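Local coordinates for protein 2-CYS peroxiredoxin (Plasmodium yoelii, PDB 2H01) that probably reduces hydrogen peroxide and organic hydroperoxides to water and alcohols as a thiol-specific, thioredoxin-dependent peroxidase, at residues Ser8-Ala13 and Glu22-Asp27; Glu67-Ser72 and Lys96-Ser101; Gly16-Gly21 and Thr78-Lys83. One frame throughout, in Å; residues are numbered along the deposited sequence.

Interaction 1. Residues Ser8-Ala13 and Glu22-Asp27; sequences SFKAEA and EVSLSD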
ATOM      1  N   SER A   8      12.625   4.010  -3.449  1.00 27.54           N
ATOM      2  CA  SER A   8      12.504   2.792  -4.236  1.00 27.82           C
ATOM      3  C   SER A   8      12.832   1.520  -3.462  1.00 28.82           C
ATOM      4  O   SER A   8      13.273   1.568  -2.310  1.00 28.72           O
ATOM      5  CB  SER A   8      13.377   2.887  -5.493  1.00 26.52           C
ATOM      6  OG  SER A   8      14.740   3.070  -5.165  1.00 24.98           O
ATOM      7  N   PHE A   9      12.573   0.378  -4.093  1.00 28.56           N
ATOM      8  CA  PHE A   9      12.865  -0.915  -3.481  1.00 27.98           C
ATOM      9  C   PHE A   9      12.726  -2.059  -4.485  1.00 28.48           C
ATOM     10  O   PHE A   9      12.114  -1.917  -5.545  1.00 28.58           O
ATOM     11  CB  PHE A   9      11.962  -1.158  -2.249  1.00 25.98           C
ATOM     12  CG  PHE A   9      10.480  -1.179  -2.560  1.00 25.24           C
ATOM     13  CD1 PHE A   9       9.914  -2.232  -3.267  1.00 24.51           C
ATOM     14  CD2 PHE A   9       9.657  -0.130  -2.155  1.00 23.77           C
ATOM     15  CE1 PHE A   9       8.555  -2.240  -3.570  1.00 24.82           C
ATOM     16  CE2 PHE A   9       8.296  -0.128  -2.453  1.00 23.49           C
ATOM     17  CZ  PHE A   9       7.744  -1.183  -3.161  1.00 24.41           C
ATOM     18  N   LYS A  10      13.378  -3.159  -4.155  1.00 28.62           N
ATOM     19  CA  LYS A  10      13.276  -4.397  -4.891  1.00 29.42           C
ATOM     20  C   LYS A  10      13.023  -5.531  -3.908  1.00 29.35           C
ATOM     21  O   LYS A  10      13.919  -5.955  -3.208  1.00 30.05           O
ATOM     22  CB  LYS A  10      14.572  -4.658  -5.651  1.00 29.39           C
ATOM     23  CG  LYS A  10      14.380  -5.466  -6.909  1.00 32.29           C
ATOM     24  CD  LYS A  10      15.474  -6.472  -7.146  1.00 34.67           C
ATOM     25  CE  LYS A  10      16.844  -5.834  -7.099  1.00 36.80           C
ATOM     26  NZ  LYS A  10      17.369  -5.460  -8.436  1.00 38.12           N
ATOM     27  N   ALA A  11      11.794  -6.005  -3.841  1.00 28.89           N
ATOM     28  CA  ALA A  11      11.460  -7.037  -2.854  1.00 29.47           C
ATOM     29  C   ALA A  11      10.898  -8.345  -3.388  1.00 29.51           C
ATOM     30  O   ALA A  11      10.323  -8.388  -4.474  1.00 28.98           O
ATOM     31  CB  ALA A  11      10.488  -6.464  -1.820  1.00 29.39           C
ATOM     32  N   GLU A  12      11.084  -9.413  -2.614  1.00 30.93           N
ATOM     33  CA  GLU A  12      10.552 -10.725  -2.964  1.00 33.39           C
ATOM     34  C   GLU A  12       9.048 -10.554  -2.773  1.00 33.04           C
ATOM     35  O   GLU A  12       8.619  -9.716  -1.978  1.00 33.33           O
ATOM     36  CB  GLU A  12      11.070 -11.818  -2.014  1.00 34.99           C
ATOM     37  CG  GLU A  12      12.557 -12.165  -2.144  1.00 38.34           C
ATOM     38  CD  GLU A  12      12.943 -12.639  -3.543  1.00 40.78           C
ATOM     39  OE1 GLU A  12      12.936 -11.808  -4.475  1.00 41.99           O
ATOM     40  OE2 GLU A  12      13.253 -13.841  -3.715  1.00 41.51           O
ATOM     41  N   ALA A  13       8.248 -11.343  -3.477  1.00 31.87           N
ATOM     42  CA  ALA A  13       6.808 -11.187  -3.363  1.00 32.67           C
ATOM     43  C   ALA A  13       6.000 -12.446  -3.608  1.00 32.59           C
ATOM     44  O   ALA A  13       6.434 -13.362  -4.304  1.00 32.46           O
ATOM     45  CB  ALA A  13       6.338 -10.096  -4.322  1.00 32.72           C
ATOM     46  N   GLU A  22       9.581 -11.245  -7.865  1.00 31.32           N
ATOM     47  CA  GLU A  22      10.222 -10.031  -7.410  1.00 33.63           C
ATOM     48  C   GLU A  22       9.424  -8.821  -7.867  1.00 33.20           C
ATOM     49  O   GLU A  22       8.830  -8.824  -8.943  1.00 34.18           O
ATOM     50  CB  GLU A  22      11.639  -9.962  -7.964  1.00 36.40           C
ATOM     51  CG  GLU A  22      12.410  -8.721  -7.553  1.00 44.08           C
ATOM     52  CD  GLU A  22      13.821  -8.726  -8.107  1.00 49.13           C
ATOM     53  OE1 GLU A  22      13.968  -8.828  -9.348  1.00 50.86           O
ATOM     54  OE2 GLU A  22      14.777  -8.636  -7.304  1.00 51.26           O
ATOM     55  N   VAL A  23       9.344  -7.812  -7.012  1.00 32.73           N
ATOM     56  CA  VAL A  23       8.706  -6.559  -7.362  1.00 32.19           C
ATOM     57  C   VAL A  23       9.535  -5.339  -7.009  1.00 32.65           C
ATOM     58  O   VAL A  23      10.098  -5.240  -5.931  1.00 32.93           O
ATOM     59  CB  VAL A  23       7.335  -6.388  -6.705  1.00 33.48           C
ATOM     60  CG1 VAL A  23       6.816  -4.982  -6.963  1.00 33.51           C
ATOM     61  CG2 VAL A  23       6.370  -7.396  -7.212  1.00 33.66           C
ATOM     62  N   SER A  24       9.561  -4.386  -7.922  1.00 31.91           N
ATOM     63  CA  SER A  24      10.269  -3.131  -7.705  1.00 29.93           C
ATOM     64  C   SER A  24       9.227  -2.033  -7.826  1.00 28.68           C
ATOM     65  O   SER A  24       8.294  -2.135  -8.614  1.00 28.07           O
ATOM     66  CB  SER A  24      11.358  -2.915  -8.768  1.00 31.99           C
ATOM     67  OG  SER A  24      12.394  -3.886  -8.690  1.00 35.03           O
ATOM     68  N   LEU A  25       9.375  -0.983  -7.041  1.00 27.55           N
ATOM     69  CA  LEU A  25       8.416   0.096  -7.104  1.00 25.74           C
ATOM     70  C   LEU A  25       8.377   0.645  -8.524  1.00 26.05           C
ATOM     71  O   LEU A  25       7.305   0.915  -9.069  1.00 27.84           O
ATOM     72  CB  LEU A  25       8.809   1.198  -6.127  1.00 22.82           C
ATOM     73  CG  LEU A  25       7.755   2.280  -5.951  1.00 18.60           C
ATOM     74  CD1 LEU A  25       6.424   1.633  -5.646  1.00 20.28           C
ATOM     75  CD2 LEU A  25       8.156   3.214  -4.837  1.00 16.95           C
ATOM     76  N   SER A  26       9.561   0.772  -9.112  1.00 27.47           N
ATOM     77  CA  SER A  26       9.742   1.305 -10.456  1.00 29.27           C
ATOM     78  C   SER A  26       9.059   0.512 -11.565  1.00 30.04           C
ATOM     79  O   SER A  26       8.896   1.024 -12.670  1.00 30.23           O
ATOM     80  CB  SER A  26      11.249   1.440 -10.769  1.00 27.91           C
ATOM     81  OG  SER A  26      11.878   0.171 -10.853  1.00 27.69           O
ATOM     82  N   ASP A  27       8.675  -0.730 -11.293  1.00 31.25           N
ATOM     83  CA  ASP A  27       7.990  -1.526 -12.311  1.00 33.21           C
ATOM     84  C   ASP A  27       6.643  -0.881 -12.665  1.00 33.27           C
ATOM     85  O   ASP A  27       6.062  -1.165 -13.709  1.00 33.47           O
ATOM     86  CB  ASP A  27       7.693  -2.951 -11.820  1.00 35.03           C
ATOM     87  CG  ASP A  27       8.943  -3.762 -11.544  1.00 36.30           C
ATOM     88  OD1 ASP A  27       9.977  -3.521 -12.204  1.00 37.33           O
ATOM     89  OD2 ASP A  27       8.880  -4.664 -10.676  1.00 37.23           O
TER
HETATM   90  O   HOH W   1      11.720   0.724  -7.293  1.00 28.63           O
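Ala11 and Val23 form the hydrogen-bonded antiparallel pair at the centre of a beta hairpin, whose strands 10-14 and 20-24 lie at one margin of the mixed sheet of this thioredoxin-like domain. The evidence is reciprocal: Ala11 N gives its hydrogen to Val23 O at 2.8 Å, and Val23 N returns one to Ala11 O at 2.8 Å with an N-H...O angle of 170°. The non-hydrogen-bonded pairs Lys10 with Ser24 and Glu12 with Glu22 flank it.

Where the second strand turns into a 3-10 segment, Phe9 O is met by both residues at the junction. It accepts a longer bond from Leu25 N (3.3 Å), the CA-H of Ser24 points at it, and a water donates to it while accepting from Ser26 N at 2.8 Å. Asp27 closes the same turn with two bonds: its OD2 takes the hydrogen of Ser24 N from above the carboxylate plane, and its N bonds back to Ser24 O.

On the face of Ala11 and Val23 the contact is apolar. With chi1 at 61°, CG of Phe9 lies between the backbone N and carbonyl carbon, which turns one ring face to Leu25. Leu25 CB sits over that face, 4.0 Å from the centroid and 17° off the normal, a CH-pi contact offset toward CE2 and CZ. Ala13 CB meets the CG2 branch of Val23, while Ile107 of helix 106-110 packs on Phe9 and Ala11.

The opposite face carries Lys10, Glu12, Ser24 and Glu22. Glu12 makes its salt bridge with Lys76, beyond the hairpin. Backbone bonds thus set the strand pairing, while Phe9, Ala11, Val23 and Leu25 present apolar groups to the protein and the charged and hydroxyl groups lie on the other face.

Interaction 2. Residues Glu67-Ser72 and Lys96-Ser101; sequences ELLGCS and KHTLIS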
ATOM      1  N   GLU A  67      -2.522  -0.275  -8.174  1.00 25.98           N
ATOM      2  CA  GLU A  67      -1.898  -1.542  -7.810  1.00 25.91           C
ATOM      3  C   GLU A  67      -1.711  -1.605  -6.291  1.00 25.19           C
ATOM      4  O   GLU A  67      -1.059  -0.743  -5.703  1.00 25.64           O
ATOM      5  CB  GLU A  67      -0.534  -1.655  -8.506  1.00 27.05           C
ATOM      6  CG  GLU A  67       0.204  -2.975  -8.288  1.00 26.86           C
ATOM      7  CD  GLU A  67      -0.423  -4.132  -9.038  1.00 26.99           C
ATOM      8  OE1 GLU A  67      -1.022  -3.906 -10.119  1.00 28.60           O
ATOM      9  OE2 GLU A  67      -0.299  -5.271  -8.555  1.00 26.29           O
ATOM     10  N   LEU A  68      -2.278  -2.629  -5.663  1.00 24.45           N
ATOM     11  CA  LEU A  68      -2.172  -2.795  -4.216  1.00 23.82           C
ATOM     12  C   LEU A  68      -0.938  -3.589  -3.822  1.00 22.97           C
ATOM     13  O   LEU A  68      -0.675  -4.644  -4.389  1.00 23.75           O
ATOM     14  CB  LEU A  68      -3.389  -3.528  -3.659  1.00 24.28           C
ATOM     15  CG  LEU A  68      -4.688  -2.775  -3.395  1.00 26.44           C
ATOM     16  CD1 LEU A  68      -5.694  -3.733  -2.746  1.00 26.78           C
ATOM     17  CD2 LEU A  68      -4.409  -1.593  -2.478  1.00 29.72           C
ATOM     18  N   LEU A  69      -0.194  -3.077  -2.843  1.00 20.20           N
ATOM     19  CA  LEU A  69       0.998  -3.759  -2.344  1.00 17.15           C
ATOM     20  C   LEU A  69       0.985  -3.743  -0.816  1.00 17.09           C
ATOM     21  O   LEU A  69       1.042  -2.684  -0.197  1.00 16.95           O
ATOM     22  CB  LEU A  69       2.277  -3.087  -2.876  1.00 17.21           C
ATOM     23  CG  LEU A  69       2.498  -3.144  -4.401  1.00 14.39           C
ATOM     24  CD1 LEU A  69       3.796  -2.452  -4.764  1.00 14.29           C
ATOM     25  CD2 LEU A  69       2.537  -4.596  -4.877  1.00 14.29           C
ATOM     26  N   GLY A  70       0.877  -4.929  -0.223  1.00 18.41           N
ATOM     27  CA  GLY A  70       0.877  -5.064   1.225  1.00 20.49           C
ATOM     28  C   GLY A  70       2.265  -5.440   1.715  1.00 21.17           C
ATOM     29  O   GLY A  70       2.867  -6.386   1.222  1.00 21.65           O
ATOM     30  N   CYS A  71       2.777  -4.715   2.699  1.00 21.51           N
ATOM     31  CA  CYS A  71       4.117  -4.989   3.184  1.00 22.96           C
ATOM     32  C   CYS A  71       4.255  -5.174   4.699  1.00 23.65           C
ATOM     33  O   CYS A  71       3.702  -4.400   5.484  1.00 23.78           O
ATOM     34  CB  CYS A  71       5.031  -3.854   2.719  1.00 24.35           C
ATOM     35  SG  CYS A  71       6.768  -3.953   3.213  1.00 27.54           S
ATOM     36  N   SER A  72       4.980  -6.222   5.093  1.00 24.61           N
ATOM     37  CA  SER A  72       5.289  -6.506   6.500  1.00 23.92           C
ATOM     38  C   SER A  72       6.709  -7.065   6.474  1.00 24.47           C
ATOM     39  O   SER A  72       7.171  -7.560   5.442  1.00 24.37           O
ATOM     40  CB  SER A  72       4.346  -7.540   7.124  1.00 22.84           C
ATOM     41  OG  SER A  72       4.823  -8.861   6.940  1.00 20.29           O
ATOM     42  N   LYS A  96      -6.050 -11.565  -3.317  1.00 28.96           N
ATOM     43  CA  LYS A  96      -5.844 -11.600  -4.738  0.50 28.21           C
ATOM     44  C   LYS A  96      -4.861 -10.531  -5.210  1.00 29.01           C
ATOM     45  O   LYS A  96      -4.536 -10.440  -6.383  1.00 29.25           O
ATOM     46  CB  LYS A  96      -7.177 -11.566  -5.462  0.50 26.88           C
ATOM     47  CG  LYS A  96      -7.864 -12.909  -5.474  0.50 25.81           C
ATOM     48  CD  LYS A  96      -6.937 -13.985  -6.014  0.50 25.91           C
ATOM     49  CE  LYS A  96      -7.379 -15.400  -5.644  0.50 25.46           C
ATOM     50  NZ  LYS A  96      -8.649 -15.847  -6.247  0.50 23.90           N
ATOM     51  N   HIS A  97      -4.349  -9.758  -4.265  1.00 28.50           N
ATOM     52  CA  HIS A  97      -3.365  -8.725  -4.588  1.00 27.68           C
ATOM     53  C   HIS A  97      -2.019  -9.137  -3.973  1.00 28.61           C
ATOM     54  O   HIS A  97      -1.977  -9.965  -3.070  1.00 30.48           O
ATOM     55  CB  HIS A  97      -3.817  -7.348  -4.079  1.00 26.33           C
ATOM     56  CG  HIS A  97      -3.927  -7.238  -2.589  1.00 24.67           C
ATOM     57  ND1 HIS A  97      -2.866  -6.878  -1.790  1.00 22.71           N
ATOM     58  CD2 HIS A  97      -4.991  -7.377  -1.763  1.00 22.62           C
ATOM     59  CE1 HIS A  97      -3.271  -6.790  -0.535  1.00 22.02           C
ATOM     60  NE2 HIS A  97      -4.557  -7.087  -0.493  1.00 22.31           N
ATOM     61  N   THR A  98      -0.924  -8.568  -4.454  1.00 29.04           N
ATOM     62  CA  THR A  98       0.386  -8.965  -3.959  1.00 28.99           C
ATOM     63  C   THR A  98       0.847  -8.456  -2.597  1.00 27.66           C
ATOM     64  O   THR A  98       0.530  -7.348  -2.178  1.00 27.39           O
ATOM     65  CB  THR A  98       1.501  -8.671  -5.025  1.00 30.63           C
ATOM     66  OG1 THR A  98       2.652  -8.094  -4.389  1.00 31.68           O
ATOM     67  CG2 THR A  98       0.992  -7.760  -6.115  1.00 30.64           C
ATOM     68  N   LEU A  99       1.575  -9.317  -1.894  1.00 27.60           N
ATOM     69  CA  LEU A  99       2.140  -8.987  -0.593  1.00 28.33           C
ATOM     70  C   LEU A  99       3.659  -9.016  -0.782  1.00 28.80           C
ATOM     71  O   LEU A  99       4.200  -9.976  -1.329  1.00 29.75           O
ATOM     72  CB  LEU A  99       1.719 -10.024   0.455  1.00 27.56           C
ATOM     73  CG  LEU A  99       0.223 -10.131   0.798  1.00 28.36           C
ATOM     74  CD1 LEU A  99       0.012 -11.232   1.834  1.00 27.23           C
ATOM     75  CD2 LEU A  99      -0.284  -8.803   1.341  1.00 27.83           C
ATOM     76  N   ILE A 100       4.373  -8.230  -0.323  1.00 20.00           N
ATOM     77  CA  ILE A 100       5.821  -8.258  -0.487  1.00 20.00           C
ATOM     78  C   ILE A 100       6.525  -8.434   0.854  1.00 20.00           C
ATOM     79  O   ILE A 100       5.955  -8.110   1.913  1.00 27.65           O
ATOM     80  CB  ILE A 100       6.311  -6.971  -1.176  1.00 20.00           C
ATOM     81  CG1 ILE A 100       5.930  -5.743  -0.347  1.00 20.00           C
ATOM     82  CG2 ILE A 100       5.739  -6.868  -2.582  1.00 20.00           C
ATOM     83  CD1 ILE A 100       6.574  -4.460  -0.825  1.00 20.00           C
ATOM     84  N   SER A 101       7.701  -8.747   0.747  1.00 27.91           N
ATOM     85  CA  SER A 101       8.420  -9.145   1.942  1.00 28.93           C
ATOM     86  C   SER A 101       9.591  -8.233   2.216  1.00 29.38           C
ATOM     87  O   SER A 101      10.535  -8.184   1.427  1.00 30.50           O
ATOM     88  CB  SER A 101       8.912 -10.589   1.792  1.00 29.70           C
ATOM     89  OG  SER A 101       9.792 -10.957   2.845  1.00 33.25           O
TER
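Gly70 O receives the hydrogen of Ile100 N at 2.8 Å, nearly along the carbonyl axis, and the CA-H of Leu99 also approaches it. This is the parallel pairing that closes a beta-alpha-beta unit, in which strand 66-72 leads through helix 76-83 to strand 98-101 inside the thioredoxin-like sheet. Gly70 N completes the pairing with a straight bond to Thr98 O (3.1 Å, 173°) that lies in the carbonyl plane. Lacking a side chain, Gly70 lets Leu99 come close: Leu99 CD2 is 3.9 Å from Gly70 CA.

Nearer the N-terminal ends of the two segments, Leu68 CD1 stands over one face of the His97 ring, 4.0 Å from its centroid and 18° off the normal. The ring's ND1 gives a weak hydrogen bond to Thr98 O, which Gly70 N also uses. Leu54, Leu58 and Phe61, from helices 49-56 and 58-63, pack against Leu68.

On the other face, Cys71 CB touches Ile100 CG1 at 3.7 Å; chi1 of 59° puts that branch close to the strand, beside Gly70 O. Leu69 and Thr98 lie side by side there, and Thr98 OG1, buried without a polar partner, rests 3.5 Å from Leu69 CD2.

Interaction 3. Residues Gly16-Gly21 and Thr78-Lys83; sequences GDNTFG and THLAWK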
ATOM      1  N   GLY A  16      -1.115 -12.903  -6.094  1.00 35.34           N
ATOM      2  CA  GLY A  16      -2.389 -13.590  -6.086  1.00 36.60           C
ATOM      3  C   GLY A  16      -2.273 -15.032  -6.516  1.00 37.60           C
ATOM      4  O   GLY A  16      -2.687 -15.926  -5.808  1.00 37.44           O
ATOM      5  N   ASP A  17      -1.712 -15.241  -7.693  1.00 39.92           N
ATOM      6  CA  ASP A  17      -1.159 -16.528  -8.093  1.00 41.79           C
ATOM      7  C   ASP A  17      -0.776 -17.452  -6.934  1.00 41.60           C
ATOM      8  O   ASP A  17      -0.882 -18.661  -7.049  1.00 41.20           O
ATOM      9  CB  ASP A  17       0.041 -16.341  -9.025  1.00 44.28           C
ATOM     10  CG  ASP A  17      -0.355 -15.895 -10.413  1.00 49.28           C
ATOM     11  OD1 ASP A  17      -0.774 -16.740 -11.217  1.00 51.29           O
ATOM     12  OD2 ASP A  17      -0.270 -14.718 -10.804  1.00 50.13           O
ATOM     13  N   ASN A  18      -0.335 -16.887  -5.817  1.00 40.71           N
ATOM     14  CA  ASN A  18       0.441 -17.636  -4.828  1.00 39.66           C
ATOM     15  C   ASN A  18       1.761 -18.094  -5.408  1.00 38.93           C
ATOM     16  O   ASN A  18       2.357 -19.045  -4.948  1.00 38.04           O
ATOM     17  CB  ASN A  18      -0.326 -18.855  -4.326  1.00 41.11           C
ATOM     18  CG  ASN A  18      -1.331 -18.519  -3.260  1.00 41.78           C
ATOM     19  OD1 ASN A  18      -1.415 -17.403  -2.790  1.00 43.99           O
ATOM     20  ND2 ASN A  18      -2.100 -19.506  -2.871  1.00 43.12           N
ATOM     21  N   THR A  19       2.167 -17.368  -6.445  1.00 38.63           N
ATOM     22  CA  THR A  19       3.445 -17.455  -7.156  1.00 38.05           C
ATOM     23  C   THR A  19       4.450 -16.632  -6.390  1.00 35.98           C
ATOM     24  O   THR A  19       4.089 -15.614  -5.831  1.00 35.94           O
ATOM     25  CB  THR A  19       3.250 -16.766  -8.542  1.00 39.97           C
ATOM     26  OG1 THR A  19       2.537 -17.624  -9.431  1.00 43.20           O
ATOM     27  CG2 THR A  19       4.537 -16.521  -9.241  1.00 41.31           C
ATOM     28  N   PHE A  20       5.713 -17.036  -6.370  1.00 33.68           N
ATOM     29  CA  PHE A  20       6.708 -16.138  -5.795  1.00 30.94           C
ATOM     30  C   PHE A  20       7.239 -15.315  -6.931  1.00 29.49           C
ATOM     31  O   PHE A  20       7.081 -15.684  -8.098  1.00 29.07           O
ATOM     32  CB  PHE A  20       7.873 -16.891  -5.156  1.00 30.69           C
ATOM     33  CG  PHE A  20       7.534 -17.541  -3.850  1.00 31.13           C
ATOM     34  CD1 PHE A  20       6.590 -16.972  -2.999  1.00 31.91           C
ATOM     35  CD2 PHE A  20       8.181 -18.708  -3.454  1.00 31.25           C
ATOM     36  CE1 PHE A  20       6.295 -17.559  -1.771  1.00 33.24           C
ATOM     37  CE2 PHE A  20       7.893 -19.301  -2.228  1.00 31.95           C
ATOM     38  CZ  PHE A  20       6.952 -18.730  -1.387  1.00 32.06           C
ATOM     39  N   GLY A  21       7.864 -14.196  -6.597  1.00 29.64           N
ATOM     40  CA  GLY A  21       8.421 -13.341  -7.623  1.00 29.34           C
ATOM     41  C   GLY A  21       9.063 -12.119  -7.013  1.00 30.62           C
ATOM     42  O   GLY A  21       9.090 -11.970  -5.795  1.00 30.42           O
ATOM     43  N   THR A  78       6.473 -17.019   4.819  1.00 22.82           N
ATOM     44  CA  THR A  78       5.369 -16.908   5.748  1.00 23.46           C
ATOM     45  C   THR A  78       4.128 -16.193   5.245  1.00 22.74           C
ATOM     46  O   THR A  78       3.035 -16.464   5.716  1.00 22.17           O
ATOM     47  CB  THR A  78       5.761 -16.529   7.176  1.00 22.70           C
ATOM     48  OG1 THR A  78       7.152 -16.259   7.247  1.00 24.63           O
ATOM     49  CG2 THR A  78       5.120 -15.257   7.589  1.00 24.83           C
ATOM     50  N   HIS A  79       4.295 -15.326   4.252  1.00 22.30           N
ATOM     51  CA  HIS A  79       3.120 -14.748   3.594  1.00 21.95           C
ATOM     52  C   HIS A  79       2.337 -15.881   2.933  1.00 22.66           C
ATOM     53  O   HIS A  79       1.125 -15.997   3.090  1.00 23.31           O
ATOM     54  CB  HIS A  79       3.517 -13.752   2.490  1.00 20.19           C
ATOM     55  CG  HIS A  79       3.991 -12.424   2.989  1.00 20.12           C
ATOM     56  ND1 HIS A  79       3.776 -11.988   4.277  1.00 20.30           N
ATOM     57  CD2 HIS A  79       4.625 -11.412   2.351  1.00 19.01           C
ATOM     58  CE1 HIS A  79       4.258 -10.766   4.414  1.00 21.50           C
ATOM     59  NE2 HIS A  79       4.777 -10.394   3.258  1.00 19.22           N
ATOM     60  N   LEU A  80       3.040 -16.708   2.172  1.00 23.92           N
ATOM     61  CA  LEU A  80       2.405 -17.826   1.480  1.00 24.36           C
ATOM     62  C   LEU A  80       1.644 -18.714   2.463  1.00 26.10           C
ATOM     63  O   LEU A  80       0.467 -19.026   2.255  1.00 25.66           O
ATOM     64  CB  LEU A  80       3.454 -18.656   0.738  1.00 22.38           C
ATOM     65  CG  LEU A  80       2.918 -19.902   0.032  1.00 22.39           C
ATOM     66  CD1 LEU A  80       1.835 -19.483  -0.971  1.00 22.10           C
ATOM     67  CD2 LEU A  80       4.061 -20.641  -0.672  1.00 20.07           C
ATOM     68  N   ALA A  81       2.325 -19.109   3.538  1.00 26.97           N
ATOM     69  CA  ALA A  81       1.727 -19.951   4.561  1.00 27.30           C
ATOM     70  C   ALA A  81       0.520 -19.268   5.200  1.00 27.11           C
ATOM     71  O   ALA A  81      -0.421 -19.939   5.626  1.00 27.93           O
ATOM     72  CB  ALA A  81       2.764 -20.287   5.635  1.00 25.51           C
ATOM     73  N   TRP A  82       0.547 -17.939   5.266  1.00 27.34           N
ATOM     74  CA  TRP A  82      -0.558 -17.194   5.864  1.00 28.42           C
ATOM     75  C   TRP A  82      -1.749 -17.133   4.910  1.00 29.97           C
ATOM     76  O   TRP A  82      -2.896 -17.065   5.344  1.00 30.68           O
ATOM     77  CB  TRP A  82      -0.112 -15.780   6.229  1.00 28.87           C
ATOM     78  CG  TRP A  82      -1.002 -15.091   7.210  1.00 28.62           C
ATOM     79  CD1 TRP A  82      -1.764 -15.676   8.173  1.00 29.38           C
ATOM     80  CD2 TRP A  82      -1.113 -13.678   7.416  1.00 28.38           C
ATOM     81  NE1 TRP A  82      -2.340 -14.720   8.977  1.00 29.74           N
ATOM     82  CE2 TRP A  82      -1.955 -13.483   8.534  1.00 29.09           C
ATOM     83  CE3 TRP A  82      -0.575 -12.557   6.767  1.00 27.41           C
ATOM     84  CZ2 TRP A  82      -2.274 -12.212   9.022  1.00 29.32           C
ATOM     85  CZ3 TRP A  82      -0.890 -11.295   7.248  1.00 28.51           C
ATOM     86  CH2 TRP A  82      -1.732 -11.131   8.369  1.00 27.92           C
ATOM     87  N   LYS A  83      -1.468 -17.150   3.609  1.00 30.39           N
ATOM     88  CA  LYS A  83      -2.526 -17.129   2.610  1.00 30.59           C
ATOM     89  C   LYS A  83      -3.187 -18.510   2.561  1.00 30.64           C
ATOM     90  O   LYS A  83      -4.373 -18.626   2.258  1.00 30.35           O
ATOM     91  CB  LYS A  83      -1.967 -16.775   1.223  1.00 30.47           C
ATOM     92  CG  LYS A  83      -1.486 -15.334   1.078  1.00 28.31           C
ATOM     93  CD  LYS A  83      -1.098 -15.011  -0.357  1.00 27.17           C
ATOM     94  CE  LYS A  83      -2.288 -15.156  -1.293  1.00 25.42           C
ATOM     95  NZ  LYS A  83      -1.989 -14.717  -2.679  1.00 25.43           N
TER
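Lys83 NZ, at the end of helix 76-83, reaches the loop that carries Gly16 and Asn18, where its strongest polar partner is Phe15 O, just before the loop segment; Ile95 O is a further acceptor. Within the loop it gives a weak hydrogen bond to Gly16 O at 3.4 Å. Asn18 OD1 is another weak acceptor at 2.7 Å from Lys83 NZ, but its position is less certain because it crowds the lysine chain in the model. The ammonium group of this buried lysine is thus met chiefly by carbonyl oxygens, an arrangement consistent with a lysine that stays protonated.

The lysine chain bends at chi3 (62°), and its end runs past the Asn18 side chain in the opposite direction. Here the turn of the hairpin formed by strands 10-14 and 20-24 packs against the connecting helix of the beta-alpha-beta unit in the thioredoxin-like fold, a contact near the protein surface.

One helical turn earlier, Leu80 divides its two methyls between the loop and the strand. Its CG, anti to the backbone N (chi1 177°), carries both out toward residues 18-20. CD1 rests against Asn18 CG at 4.0 Å, while CD2 meets Phe20 CZ at 3.5 Å. The Phe20 and Leu80 side chains cross at about a right angle. Beyond them, the Phe20 ring makes an edge-to-face contact with Phe77 and a cation-pi interaction with Lys76.

How the interactions relate
All three contacts lie in the thioredoxin-like domain. Interaction 1 closes first along the chain, before interaction 2 opens, whereas interaction 3 alternates with each. The centres of interactions 1 and 2 are about 11 Å apart, and strands 10-14 and 98-101 are sheet neighbours, probably hydrogen-bonded through Glu12 O and Ser101 N, 3.0 Å apart. Interactions 1 and 3 share strand 20-24, with centres about 16 Å apart. Interactions 2 and 3, about 10 Å apart between centres, meet where His79 NE2 of helix 76-83 lies 2.9 Å from Ile100 O. Together they join the N-terminal hairpin to strand 98-101 within the sheet and to the crossover helix, away from the predicted peroxidatic Cys47.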